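Local coordinates for protein ORF10 (Moritella marina, PDB 6RIW) that probably extends acyl chains on acyl carrier protein by 3-oxoacyl synthase chemistry, as the ketosynthase–chain length factor didomain of a polyunsaturated fatty acid synthase, at residues E700-R705 with Q737-G742; Q504-M509 with K523-S528; N575-V580 with E677-T682; F298-N303 with G642-S647. One frame throughout, in Å; residues are numbered along the deposited sequence.

Interaction 1. Residues E700-R705 with Q737-G742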
loop_
_atom_site.group_PDB
_atom_site.type_symbol
_atom_site.label_atom_id
_atom_site.label_comp_id
_atom_site.label_asym_id
_atom_site.label_seq_id
_atom_site.Cartn_x
_atom_site.Cartn_y
_atom_site.Cartn_z
ATOM N N GLU A 700 6.456 1.907 17.330
ATOM C CA GLU A 700 7.146 1.441 16.128
ATOM C C GLU A 700 7.572 2.613 15.257
ATOM O O GLU A 700 8.687 2.623 14.714
ATOM C CB GLU A 700 6.246 0.501 15.332
ATOM C CG GLU A 700 5.965 -0.822 16.033
ATOM C CD GLU A 700 4.719 -0.816 16.919
ATOM O OE1 GLU A 700 4.241 0.282 17.321
ATOM O OE2 GLU A 700 4.220 -1.920 17.230
ATOM N N ASN A 701 6.698 3.610 15.101
ATOM C CA ASN A 701 7.106 4.753 14.293
ATOM C C ASN A 701 8.182 5.575 14.975
ATOM O O ASN A 701 9.090 6.070 14.307
ATOM C CB ASN A 701 5.940 5.662 13.932
ATOM C CG ASN A 701 6.364 6.719 12.923
ATOM O OD1 ASN A 701 6.769 6.377 11.805
ATOM N ND2 ASN A 701 6.319 7.987 13.314
ATOM N N ILE A 702 8.107 5.754 16.295
ATOM C CA ILE A 702 9.169 6.510 16.956
ATOM C C ILE A 702 10.511 5.790 16.781
ATOM O O ILE A 702 11.537 6.408 16.438
ATOM C CB ILE A 702 8.832 6.752 18.444
ATOM C CG1 ILE A 702 8.074 8.068 18.652
ATOM C CG2 ILE A 702 10.152 6.960 19.240
ATOM C CD1 ILE A 702 6.785 8.200 17.877
ATOM N N THR A 703 10.511 4.473 16.979
ATOM C CA THR A 703 11.688 3.635 16.732
ATOM C C THR A 703 12.230 3.811 15.315
ATOM O O THR A 703 13.434 4.020 15.113
ATOM C CB THR A 703 11.311 2.163 16.951
ATOM O OG1 THR A 703 10.903 1.973 18.304
ATOM C CG2 THR A 703 12.497 1.243 16.654
ATOM N N LEU A 704 11.351 3.721 14.321
ATOM C CA LEU A 704 11.774 3.851 12.930
ATOM C C LEU A 704 12.376 5.225 12.647
ATOM O O LEU A 704 13.455 5.333 12.045
ATOM C CB LEU A 704 10.574 3.589 12.005
ATOM C CG LEU A 704 10.825 3.877 10.518
ATOM C CD1 LEU A 704 12.005 3.024 10.007
ATOM C CD2 LEU A 704 9.570 3.625 9.688
ATOM N N ARG A 705 11.664 6.298 13.015
ATOM C CA ARG A 705 12.108 7.613 12.575
ATOM C C ARG A 705 13.336 8.072 13.324
ATOM O O ARG A 705 14.113 8.856 12.770
ATOM C CB ARG A 705 10.973 8.639 12.719
ATOM C CG ARG A 705 9.676 8.188 11.989
ATOM C CD ARG A 705 9.887 8.010 10.484
ATOM N NE ARG A 705 8.669 7.493 9.840
ATOM C CZ ARG A 705 8.503 7.357 8.525
ATOM N NH1 ARG A 705 9.466 7.716 7.668
ATOM N NH2 ARG A 705 7.355 6.859 8.064
ATOM N N GLN A 737 16.370 21.391 15.136
ATOM C CA GLN A 737 17.257 20.271 14.842
ATOM C C GLN A 737 16.659 18.911 15.178
ATOM O O GLN A 737 17.353 17.898 15.049
ATOM C CB GLN A 737 18.560 20.423 15.635
ATOM C CG GLN A 737 19.389 21.620 15.279
ATOM C CD GLN A 737 20.842 21.233 15.113
ATOM O OE1 GLN A 737 21.233 20.683 14.078
ATOM N NE2 GLN A 737 21.651 21.482 16.153
ATOM N N GLN A 738 15.416 18.862 15.650
ATOM C CA GLN A 738 14.769 17.616 16.047
ATOM C C GLN A 738 13.348 17.616 15.507
ATOM O O GLN A 738 12.733 18.682 15.367
ATOM C CB GLN A 738 14.740 17.453 17.588
ATOM C CG GLN A 738 16.131 17.407 18.204
ATOM C CD GLN A 738 16.120 17.387 19.715
ATOM O OE1 GLN A 738 15.187 17.880 20.362
ATOM N NE2 GLN A 738 17.175 16.827 20.291
ATOM N N TRP A 739 12.813 16.422 15.227
ATOM C CA TRP A 739 11.451 16.314 14.703
ATOM C C TRP A 739 10.442 16.128 15.841
ATOM O O TRP A 739 10.765 15.625 16.924
ATOM C CB TRP A 739 11.324 15.173 13.677
ATOM C CG TRP A 739 11.673 13.792 14.186
ATOM C CD1 TRP A 739 12.924 13.234 14.258
ATOM C CD2 TRP A 739 10.757 12.795 14.669
ATOM N NE1 TRP A 739 12.843 11.952 14.764
ATOM C CE2 TRP A 739 11.528 11.658 15.027
ATOM C CE3 TRP A 739 9.364 12.751 14.832
ATOM C CZ2 TRP A 739 10.954 10.504 15.556
ATOM C CZ3 TRP A 739 8.790 11.602 15.336
ATOM C CH2 TRP A 739 9.591 10.480 15.687
ATOM N N LEU A 740 9.211 16.577 15.597
ATOM C CA LEU A 740 8.156 16.539 16.605
ATOM C C LEU A 740 7.162 15.413 16.339
ATOM O O LEU A 740 6.725 15.204 15.196
ATOM C CB LEU A 740 7.409 17.881 16.634
ATOM C CG LEU A 740 8.222 19.088 17.089
ATOM C CD1 LEU A 740 7.599 20.376 16.501
ATOM C CD2 LEU A 740 8.220 19.101 18.620
ATOM N N VAL A 741 6.787 14.699 17.402
ATOM C CA VAL A 741 5.850 13.578 17.269
ATOM C C VAL A 741 4.435 14.109 17.051
ATOM O O VAL A 741 3.982 15.035 17.744
ATOM C CB VAL A 741 5.910 12.682 18.522
ATOM C CG1 VAL A 741 4.779 11.676 18.510
ATOM C CG2 VAL A 741 7.275 11.954 18.627
ATOM N N GLY A 742 3.730 13.533 16.077
ATOM C CA GLY A 742 2.318 13.831 15.893
ATOM C C GLY A 742 1.659 12.698 15.152
ATOM O O GLY A 742 2.336 11.858 14.554
#

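Interaction 2. Residues Q504-M509 with K523-S528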
loop_
_atom_site.group_PDB
_atom_site.type_symbol
_atom_site.label_atom_id
_atom_site.label_comp_id
_atom_site.label_asym_id
_atom_site.label_seq_id
_atom_site.Cartn_x
_atom_site.Cartn_y
_atom_site.Cartn_z
ATOM N N GLN A 504 -2.131 4.044 27.470
ATOM C CA GLN A 504 -2.151 2.785 26.730
ATOM C C GLN A 504 -1.560 2.886 25.327
ATOM O O GLN A 504 -1.528 1.883 24.605
ATOM C CB GLN A 504 -3.586 2.276 26.619
ATOM C CG GLN A 504 -4.182 1.820 27.946
ATOM C CD GLN A 504 -5.650 1.518 27.773
ATOM O OE1 GLN A 504 -6.018 0.717 26.919
ATOM N NE2 GLN A 504 -6.501 2.173 28.563
ATOM N N ARG A 505 -1.090 4.058 24.928
ATOM C CA ARG A 505 -0.729 4.271 23.529
ATOM C C ARG A 505 0.430 3.373 23.080
ATOM O O ARG A 505 0.463 2.946 21.921
ATOM C CB ARG A 505 -0.377 5.744 23.312
ATOM C CG ARG A 505 -0.035 6.111 21.837
ATOM C CD ARG A 505 -1.306 6.131 20.970
ATOM N NE ARG A 505 -0.999 6.207 19.536
ATOM C CZ ARG A 505 -0.744 5.134 18.787
ATOM N NH1 ARG A 505 -0.717 3.908 19.332
ATOM N NH2 ARG A 505 -0.512 5.274 17.479
ATOM N N TRP A 506 1.415 3.121 23.946
ATOM C CA TRP A 506 2.500 2.179 23.626
ATOM C C TRP A 506 2.346 0.834 24.339
ATOM O O TRP A 506 3.321 0.081 24.477
ATOM C CB TRP A 506 3.867 2.781 23.963
ATOM C CG TRP A 506 4.306 3.906 23.059
ATOM C CD1 TRP A 506 3.591 4.482 22.037
ATOM C CD2 TRP A 506 5.560 4.594 23.115
ATOM N NE1 TRP A 506 4.349 5.493 21.443
ATOM C CE2 TRP A 506 5.552 5.578 22.102
ATOM C CE3 TRP A 506 6.705 4.456 23.922
ATOM C CZ2 TRP A 506 6.646 6.427 21.871
ATOM C CZ3 TRP A 506 7.795 5.298 23.689
ATOM C CH2 TRP A 506 7.754 6.280 22.680
ATOM N N LYS A 507 1.134 0.496 24.773
ATOM C CA LYS A 507 0.904 -0.746 25.515
ATOM C C LYS A 507 1.843 -0.844 26.712
ATOM O O LYS A 507 2.258 -1.944 27.114
ATOM C CB LYS A 507 1.047 -1.975 24.596
ATOM C CG LYS A 507 -0.046 -2.089 23.562
ATOM C CD LYS A 507 0.065 -3.376 22.708
ATOM C CE LYS A 507 -1.219 -3.545 21.890
ATOM N NZ LYS A 507 -1.375 -4.881 21.219
ATOM N N GLY A 508 2.178 0.315 27.296
ATOM C CA GLY A 508 3.007 0.376 28.481
ATOM C C GLY A 508 4.479 0.156 28.238
ATOM O O GLY A 508 5.247 0.142 29.202
ATOM N N MET A 509 4.905 -0.001 26.978
ATOM C CA MET A 509 6.306 -0.294 26.696
ATOM C C MET A 509 7.263 0.832 27.084
ATOM O O MET A 509 8.461 0.571 27.228
ATOM C CB MET A 509 6.468 -0.646 25.208
ATOM C CG MET A 509 5.839 -2.013 24.864
ATOM S SD MET A 509 6.145 -2.487 23.131
ATOM C CE MET A 509 4.540 -2.155 22.411
ATOM N N LYS A 523 12.483 9.363 28.000
ATOM C CA LYS A 523 11.045 9.336 28.223
ATOM C C LYS A 523 10.387 9.165 26.865
ATOM O O LYS A 523 11.022 9.386 25.829
ATOM C CB LYS A 523 10.553 10.634 28.899
ATOM C CG LYS A 523 10.820 11.897 28.059
ATOM C CD LYS A 523 10.317 13.171 28.749
ATOM C CE LYS A 523 8.797 13.162 28.908
ATOM N NZ LYS A 523 8.191 13.642 27.649
ATOM N N ALA A 524 9.126 8.761 26.858
ATOM C CA ALA A 524 8.376 8.853 25.611
ATOM C C ALA A 524 8.228 10.338 25.270
ATOM O O ALA A 524 7.947 11.143 26.173
ATOM C CB ALA A 524 7.000 8.195 25.740
ATOM N N PRO A 525 8.470 10.753 24.020
ATOM C CA PRO A 525 8.457 12.189 23.709
ATOM C C PRO A 525 7.099 12.796 23.979
ATOM O O PRO A 525 6.066 12.161 23.806
ATOM C CB PRO A 525 8.796 12.250 22.208
ATOM C CG PRO A 525 9.470 10.975 21.908
ATOM C CD PRO A 525 8.889 9.939 22.862
ATOM N N LYS A 526 7.105 14.061 24.380
ATOM C CA LYS A 526 5.861 14.801 24.369
ATOM C C LYS A 526 5.480 15.041 22.910
ATOM O O LYS A 526 6.342 15.404 22.107
ATOM C CB LYS A 526 6.050 16.118 25.119
ATOM C CG LYS A 526 4.748 16.879 25.294
ATOM C CD LYS A 526 4.882 17.909 26.413
ATOM C CE LYS A 526 3.681 18.851 26.425
ATOM N NZ LYS A 526 4.023 20.060 27.231
ATOM N N GLY A 527 4.212 14.825 22.553
ATOM C CA GLY A 527 3.832 15.005 21.159
ATOM C C GLY A 527 2.334 15.056 20.958
ATOM O O GLY A 527 1.542 14.999 21.903
ATOM N N SER A 528 1.936 15.165 19.696
ATOM C CA SER A 528 0.510 15.299 19.385
ATOM C C SER A 528 -0.101 13.909 19.180
ATOM O O SER A 528 -0.374 13.446 18.071
ATOM C CB SER A 528 0.323 16.210 18.179
ATOM O OG SER A 528 -1.043 16.364 17.847
#

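Interaction 3. Residues N575-V580 with E677-T682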
loop_
_atom_site.group_PDB
_atom_site.type_symbol
_atom_site.label_atom_id
_atom_site.label_comp_id
_atom_site.label_asym_id
_atom_site.label_seq_id
_atom_site.Cartn_x
_atom_site.Cartn_y
_atom_site.Cartn_z
ATOM N N ASN A 575 -20.165 8.260 -9.463
ATOM C CA ASN A 575 -18.840 7.882 -9.946
ATOM C C ASN A 575 -17.854 8.805 -9.239
ATOM O O ASN A 575 -17.513 9.871 -9.740
ATOM C CB ASN A 575 -18.772 8.023 -11.465
ATOM C CG ASN A 575 -17.437 7.557 -12.059
ATOM O OD1 ASN A 575 -16.549 7.082 -11.349
ATOM N ND2 ASN A 575 -17.297 7.697 -13.375
ATOM N N VAL A 576 -17.457 8.421 -8.029
ATOM C CA VAL A 576 -16.530 9.192 -7.202
ATOM C C VAL A 576 -15.383 8.276 -6.826
ATOM O O VAL A 576 -15.608 7.110 -6.467
ATOM C CB VAL A 576 -17.219 9.745 -5.938
ATOM C CG1 VAL A 576 -16.199 10.287 -4.887
ATOM C CG2 VAL A 576 -18.188 10.847 -6.319
ATOM N N ALA A 577 -14.157 8.799 -6.902
ATOM C CA ALA A 577 -12.959 8.053 -6.522
ATOM C C ALA A 577 -12.532 8.365 -5.086
ATOM O O ALA A 577 -12.760 9.460 -4.566
ATOM C CB ALA A 577 -11.807 8.359 -7.481
ATOM N N VAL A 578 -11.910 7.380 -4.440
ATOM C CA VAL A 578 -11.405 7.530 -3.076
ATOM C C VAL A 578 -9.929 7.148 -3.093
ATOM O O VAL A 578 -9.590 6.003 -3.425
ATOM C CB VAL A 578 -12.181 6.659 -2.073
ATOM C CG1 VAL A 578 -11.665 6.874 -0.650
ATOM C CG2 VAL A 578 -13.702 6.973 -2.102
ATOM N N LEU A 579 -9.050 8.105 -2.791
ATOM C CA LEU A 579 -7.619 7.854 -2.735
ATOM C C LEU A 579 -7.178 8.020 -1.292
ATOM O O LEU A 579 -7.476 9.045 -0.673
ATOM C CB LEU A 579 -6.846 8.833 -3.633
ATOM C CG LEU A 579 -7.333 8.978 -5.079
ATOM C CD1 LEU A 579 -6.471 9.998 -5.775
ATOM C CD2 LEU A 579 -7.257 7.635 -5.822
ATOM N N VAL A 580 -6.499 7.018 -0.737
ATOM C CA VAL A 580 -6.051 7.119 0.652
ATOM C C VAL A 580 -4.525 7.160 0.663
ATOM O O VAL A 580 -3.865 6.167 0.341
ATOM C CB VAL A 580 -6.581 5.961 1.507
ATOM C CG1 VAL A 580 -6.075 6.088 2.945
ATOM C CG2 VAL A 580 -8.122 5.939 1.474
ATOM N N GLU A 677 -5.872 15.105 -10.230
ATOM C CA GLU A 677 -5.866 15.905 -11.462
ATOM C C GLU A 677 -5.920 15.001 -12.692
ATOM O O GLU A 677 -6.711 15.213 -13.622
ATOM C CB GLU A 677 -4.618 16.793 -11.507
ATOM C CG GLU A 677 -4.529 17.640 -12.768
ATOM C CD GLU A 677 -3.147 18.228 -13.028
ATOM O OE1 GLU A 677 -2.285 17.511 -13.600
ATOM O OE2 GLU A 677 -2.935 19.421 -12.694
ATOM N N ASN A 678 -5.102 13.955 -12.696
ATOM C CA ASN A 678 -5.050 13.099 -13.868
ATOM C C ASN A 678 -6.360 12.344 -14.053
ATOM O O ASN A 678 -6.798 12.120 -15.192
ATOM C CB ASN A 678 -3.880 12.136 -13.749
ATOM C CG ASN A 678 -3.205 11.922 -15.049
ATOM O OD1 ASN A 678 -2.356 12.722 -15.466
ATOM N ND2 ASN A 678 -3.574 10.841 -15.723
ATOM N N LEU A 679 -7.007 11.952 -12.947
ATOM C CA LEU A 679 -8.278 11.238 -13.061
ATOM C C LEU A 679 -9.347 12.107 -13.724
ATOM O O LEU A 679 -10.158 11.619 -14.524
ATOM C CB LEU A 679 -8.742 10.761 -11.681
ATOM C CG LEU A 679 -7.971 9.565 -11.091
ATOM C CD1 LEU A 679 -8.510 9.235 -9.699
ATOM C CD2 LEU A 679 -8.051 8.322 -11.979
ATOM N N PHE A 680 -9.370 13.397 -13.406
ATOM C CA PHE A 680 -10.341 14.277 -14.045
ATOM C C PHE A 680 -10.022 14.467 -15.524
ATOM O O PHE A 680 -10.939 14.635 -16.336
ATOM C CB PHE A 680 -10.392 15.617 -13.319
ATOM C CG PHE A 680 -11.025 15.547 -11.950
ATOM C CD1 PHE A 680 -12.271 14.986 -11.771
ATOM C CD2 PHE A 680 -10.362 16.072 -10.846
ATOM C CE1 PHE A 680 -12.866 14.939 -10.506
ATOM C CE2 PHE A 680 -10.935 16.028 -9.577
ATOM C CZ PHE A 680 -12.193 15.459 -9.406
ATOM N N GLN A 681 -8.741 14.414 -15.902
ATOM C CA GLN A 681 -8.394 14.564 -17.312
ATOM C C GLN A 681 -8.773 13.344 -18.141
ATOM O O GLN A 681 -9.009 13.470 -19.348
ATOM C CB GLN A 681 -6.895 14.811 -17.469
ATOM C CG GLN A 681 -6.421 16.168 -16.982
ATOM C CD GLN A 681 -4.946 16.343 -17.221
ATOM O OE1 GLN A 681 -4.136 15.981 -16.379
ATOM N NE2 GLN A 681 -4.583 16.853 -18.388
ATOM N N THR A 682 -8.775 12.150 -17.544
ATOM C CA THR A 682 -8.837 10.923 -18.330
ATOM C C THR A 682 -10.107 10.115 -18.116
ATOM O O THR A 682 -10.265 9.069 -18.757
ATOM C CB THR A 682 -7.625 10.023 -18.040
ATOM O OG1 THR A 682 -7.617 9.641 -16.657
ATOM C CG2 THR A 682 -6.332 10.743 -18.352
#

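Interaction 4. Residues F298-N303 with G642-S647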
loop_
_atom_site.group_PDB
_atom_site.type_symbol
_atom_site.label_atom_id
_atom_site.label_comp_id
_atom_site.label_asym_id
_atom_site.label_seq_id
_atom_site.Cartn_x
_atom_site.Cartn_y
_atom_site.Cartn_z
ATOM N N PHE A 298 -20.188 -7.802 1.637
ATOM C CA PHE A 298 -19.072 -7.828 2.575
ATOM C C PHE A 298 -17.771 -7.477 1.856
ATOM O O PHE A 298 -17.644 -7.666 0.644
ATOM C CB PHE A 298 -19.028 -9.234 3.188
ATOM C CG PHE A 298 -17.867 -9.496 4.106
ATOM C CD1 PHE A 298 -17.742 -8.819 5.312
ATOM C CD2 PHE A 298 -16.921 -10.462 3.776
ATOM C CE1 PHE A 298 -16.676 -9.082 6.163
ATOM C CE2 PHE A 298 -15.860 -10.731 4.625
ATOM C CZ PHE A 298 -15.737 -10.044 5.814
ATOM N N VAL A 299 -16.789 -6.956 2.604
ATOM C CA VAL A 299 -15.583 -6.439 1.951
ATOM C C VAL A 299 -14.789 -7.514 1.212
ATOM O O VAL A 299 -13.950 -7.181 0.365
ATOM C CB VAL A 299 -14.664 -5.711 2.964
ATOM C CG1 VAL A 299 -15.361 -4.478 3.547
ATOM C CG2 VAL A 299 -14.189 -6.670 4.063
ATOM N N LEU A 300 -15.007 -8.795 1.507
ATOM C CA LEU A 300 -14.256 -9.846 0.827
ATOM C C LEU A 300 -15.037 -10.521 -0.301
ATOM O O LEU A 300 -14.476 -11.373 -0.997
ATOM C CB LEU A 300 -13.782 -10.899 1.840
ATOM C CG LEU A 300 -12.728 -10.439 2.853
ATOM C CD1 LEU A 300 -12.254 -11.608 3.728
ATOM C CD2 LEU A 300 -11.545 -9.763 2.155
ATOM N N SER A 301 -16.292 -10.135 -0.532
ATOM C CA SER A 301 -17.145 -10.853 -1.485
ATOM C C SER A 301 -17.397 -10.029 -2.738
ATOM O O SER A 301 -17.741 -8.843 -2.633
ATOM C CB SER A 301 -18.484 -11.212 -0.834
ATOM O OG SER A 301 -18.282 -11.758 0.460
ATOM N N PRO A 302 -17.282 -10.619 -3.921
ATOM C CA PRO A 302 -17.475 -9.855 -5.160
ATOM C C PRO A 302 -18.944 -9.579 -5.442
ATOM O O PRO A 302 -19.836 -10.330 -5.038
ATOM C CB PRO A 302 -16.885 -10.771 -6.233
ATOM C CG PRO A 302 -17.093 -12.156 -5.665
ATOM C CD PRO A 302 -16.936 -12.029 -4.180
ATOM N N ASN A 303 -19.176 -8.478 -6.154
ATOM C CA ASN A 303 -20.507 -7.997 -6.509
ATOM C C ASN A 303 -20.603 -7.981 -8.025
ATOM O O ASN A 303 -19.831 -7.286 -8.692
ATOM C CB ASN A 303 -20.748 -6.599 -5.934
ATOM C CG ASN A 303 -22.204 -6.165 -5.994
ATOM O OD1 ASN A 303 -22.943 -6.538 -6.906
ATOM N ND2 ASN A 303 -22.616 -5.346 -5.020
ATOM N N GLY A 642 -4.775 -2.581 3.590
ATOM C CA GLY A 642 -4.867 -1.132 3.487
ATOM C C GLY A 642 -5.936 -0.641 2.529
ATOM O O GLY A 642 -6.648 0.328 2.824
ATOM N N ASN A 643 -6.068 -1.283 1.356
ATOM C CA ASN A 643 -7.013 -0.747 0.383
ATOM C C ASN A 643 -8.454 -0.879 0.854
ATOM O O ASN A 643 -9.337 -0.189 0.328
ATOM C CB ASN A 643 -6.855 -1.425 -0.982
ATOM C CG ASN A 643 -7.357 -2.859 -0.980
ATOM O OD1 ASN A 643 -6.739 -3.731 -0.373
ATOM N ND2 ASN A 643 -8.481 -3.113 -1.664
ATOM N N ILE A 644 -8.711 -1.722 1.847
ATOM C CA ILE A 644 -10.099 -1.944 2.227
ATOM C C ILE A 644 -10.655 -0.714 2.923
ATOM O O ILE A 644 -11.860 -0.460 2.863
ATOM C CB ILE A 644 -10.227 -3.223 3.078
ATOM C CG1 ILE A 644 -9.827 -4.433 2.219
ATOM C CG2 ILE A 644 -11.666 -3.389 3.597
ATOM C CD1 ILE A 644 -10.101 -5.820 2.853
ATOM N N MET A 645 -9.804 0.101 3.553
ATOM C CA MET A 645 -10.364 1.294 4.183
ATOM C C MET A 645 -10.938 2.260 3.143
ATOM O O MET A 645 -11.974 2.893 3.402
ATOM C CB MET A 645 -9.326 1.958 5.100
ATOM C CG MET A 645 -8.212 2.733 4.446
ATOM S SD MET A 645 -7.140 3.392 5.774
ATOM C CE MET A 645 -5.595 2.646 5.289
ATOM N N ALA A 646 -10.335 2.340 1.948
ATOM C CA ALA A 646 -10.945 3.134 0.878
ATOM C C ALA A 646 -12.256 2.503 0.415
ATOM O O ALA A 646 -13.260 3.203 0.219
ATOM C CB ALA A 646 -9.978 3.276 -0.307
ATOM N N SER A 647 -12.262 1.177 0.252
ATOM C CA SER A 647 -13.475 0.446 -0.136
ATOM C C SER A 647 -14.616 0.639 0.845
ATOM O O SER A 647 -15.783 0.636 0.437
ATOM C CB SER A 647 -13.179 -1.052 -0.227
ATOM O OG SER A 647 -12.341 -1.300 -1.332
#

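Interaction 1. Residues E700-R705 with Q737-G742
Arg705, whose CB rests against Trp739, sends its NE back one helical turn to Asn701 OD1, a 3.0 Å bond that is nearly straight at 165° and lies close to the guanidinium plane. The acceptor side is less regular, for the donor sits somewhat tilted from the amide carbonyl plane. With chi1 at -54° and a second bend at chi2, the arginine chain turns toward its own helix, leaving the aliphatic root to face the indole: Arg705 CB lies 3.4 Å from Trp739 CZ2, beside the benzene half of the indole. Next to it, Ile702 CG1 meets Trp739 CH2 at 4.1 Å. The tip of the isoleucine continues onto Val741, with CD1 3.9 Å from Val741 CG2, the two side chains crossing at about a right angle. Trp739 NE1 bonds to Gly709 O, and Phe807 stacks on the indole. Were Trp739 an alanine, Arg705 CB and Ile702 CG1 would probably lose their aromatic partner and Gly709 O its N-H donor. Helix 699-706 thus packs on the loop leading into strand 741-752 and on Val741 at its beginning, in the second ketosynthase-type domain of the thiolase fold.

Interaction 2. Residues Q504-M509 with K523-S528
Trp506 reaches across from a pair of overlapping beta turns, type I from Gln504 to Lys507 and type I' from Trp506 to Met509, to the loop entering strand 527-528 of the second thiolase-like domain. Its CB points at the facing segment, and chi1 of -70° places CG beside the backbone N and anti to the carbonyl carbon. In the pyrrole ring, NE1 bonds to Gly697 O. The indole as a whole also packs on Ile699 and Ile702 of helix 699-706. The six-membered ring makes the contact with the facing loop. CE3 is 4.2 Å from Ala524 CB, and CZ3 comes closest, 3.6 Å from Ala524 CB. That methyl stands over one face, 4.0 Å from the ring centroid and 27° off the normal, a CH-pi contact. At the far end of the ring CH2 touches Pro525 CD at 3.8 Å, the two side chains crossing at about a right angle. A serine in place of Trp506 would probably leave the methyl of Ala524 without its aromatic face and Gly697 O without the indole N-H. The receiving loop has a polar fastening of its own: Lys523 curls back, and its NZ, also salt-bridged to Glu500, donates to Ala524 O at 2.9 Å, only 17° from the carbonyl plane.

Interaction 3. Residues N575-V580 with E677-T682
Ala577 and Leu579, alternate residues of strand 576-581 whose side chains point toward the helix, receive Leu679 from helix 668-682, a helix-on-sheet packing of the thiolase fold. The helix belongs to the crossover connection between strands 659-663 and 687-694, which flank strand 576-581 as its parallel neighbours. Apolar contact is the whole of the direct meeting. Leu679 has its CG anti to the carbonyl carbon (chi1 -74°) and an extended chi2, so that one methyl leads toward the strand. This branch, CD1, lies 4.1 Å from Ala577 CB and 4.4 Å from Leu579 CD2. The alternation of the strand puts both partners on one face, while Val578 between them points away, toward helix 642-653. Both approaches are loose, and the short alanine probably leaves room for the leucine methyl. Val688 of strand 687-694 packs on both Ala577 and Leu579, and Leu205 of helix 198-211, in the first ketosynthase-type domain, touches Leu679.

Polar and charged groups lie on other parts of the helix. Glu677 forms salt bridges with Lys214 and Arg466, and Asn678 OD1 takes hydrogen bonds from Lys214 and Thr212. Near the helix end, Thr682 turns its hydroxyl back so that OG1 donates to Asn678 O at 3.0 Å, approaching from above the carbonyl plane, 36° out of it.

Interaction 4. Residues F298-N303 with G642-S647
Val299 and Ile644 meet at about a right angle, the CG2 methyl of the isoleucine set against the branched end of the valine. Both first side-chain bonds point across the gap. In Ile644 the CG2 methyl stands anti to the backbone N, and this torsion aims it at the valine: Ile644 CG2 lies 3.8 Å from Val299 CB. The same methyl is 3.9 Å from Val299 CG1 and a little further from Val299 CG2, so it faces the whole fork. The longer branch of the isoleucine, extended at chi2, runs on to Leu300, where Ile644 CD1 comes within 4.3 Å of Leu300 CD2.

A type I beta turn from Phe298 to Ser301, closed by Ser301 N to Phe298 O at 3.1 Å, sets Val299 and Leu300 side by side at its corner. Phe298 turns to helix 634-638 instead, with Val299 CG2 over its ring face toward the rim. The turn belongs to the first ketosynthase-type domain and helix 642-653 to the second, so the contact joins the two halves of the didomain. Polar bonds reach the junction through Phe440 and Gly441: Asn643 ND2 bonds to Phe440 O, Ser647 OG to Gly441 O, and the Val299 backbone to Gly441. The direct meeting is apolar and depends on fit, with Ile644 buried and the turn residues only partly so; the polar bonds alongside supply the directional part of the joint.

In the fold
The four contacts fall into two touching pairs. Interactions 1 and 2, with centres 12 Å apart, share a core: Ile702 CG1 packs 3.9 Å from Trp506 CZ2, and Val741 O probably accepts a hydrogen bond from Ser528 N at 2.8 Å, joining strands 741-752 and 527-528. Interactions 3 and 4, 18 Å apart between centres, meet where Val580 CG2 touches Ala646 CB at 3.7 Å, so strand 576-581 is covered by helix 668-682 on one face and helix 642-653 on the other. The pairs lie some 31 to 37 Å apart, centre to centre. Magnesium, bound at Met1 and Lys286, is nearest interaction 3: the side chains of Leu679 and Met1 are about 10 Å apart.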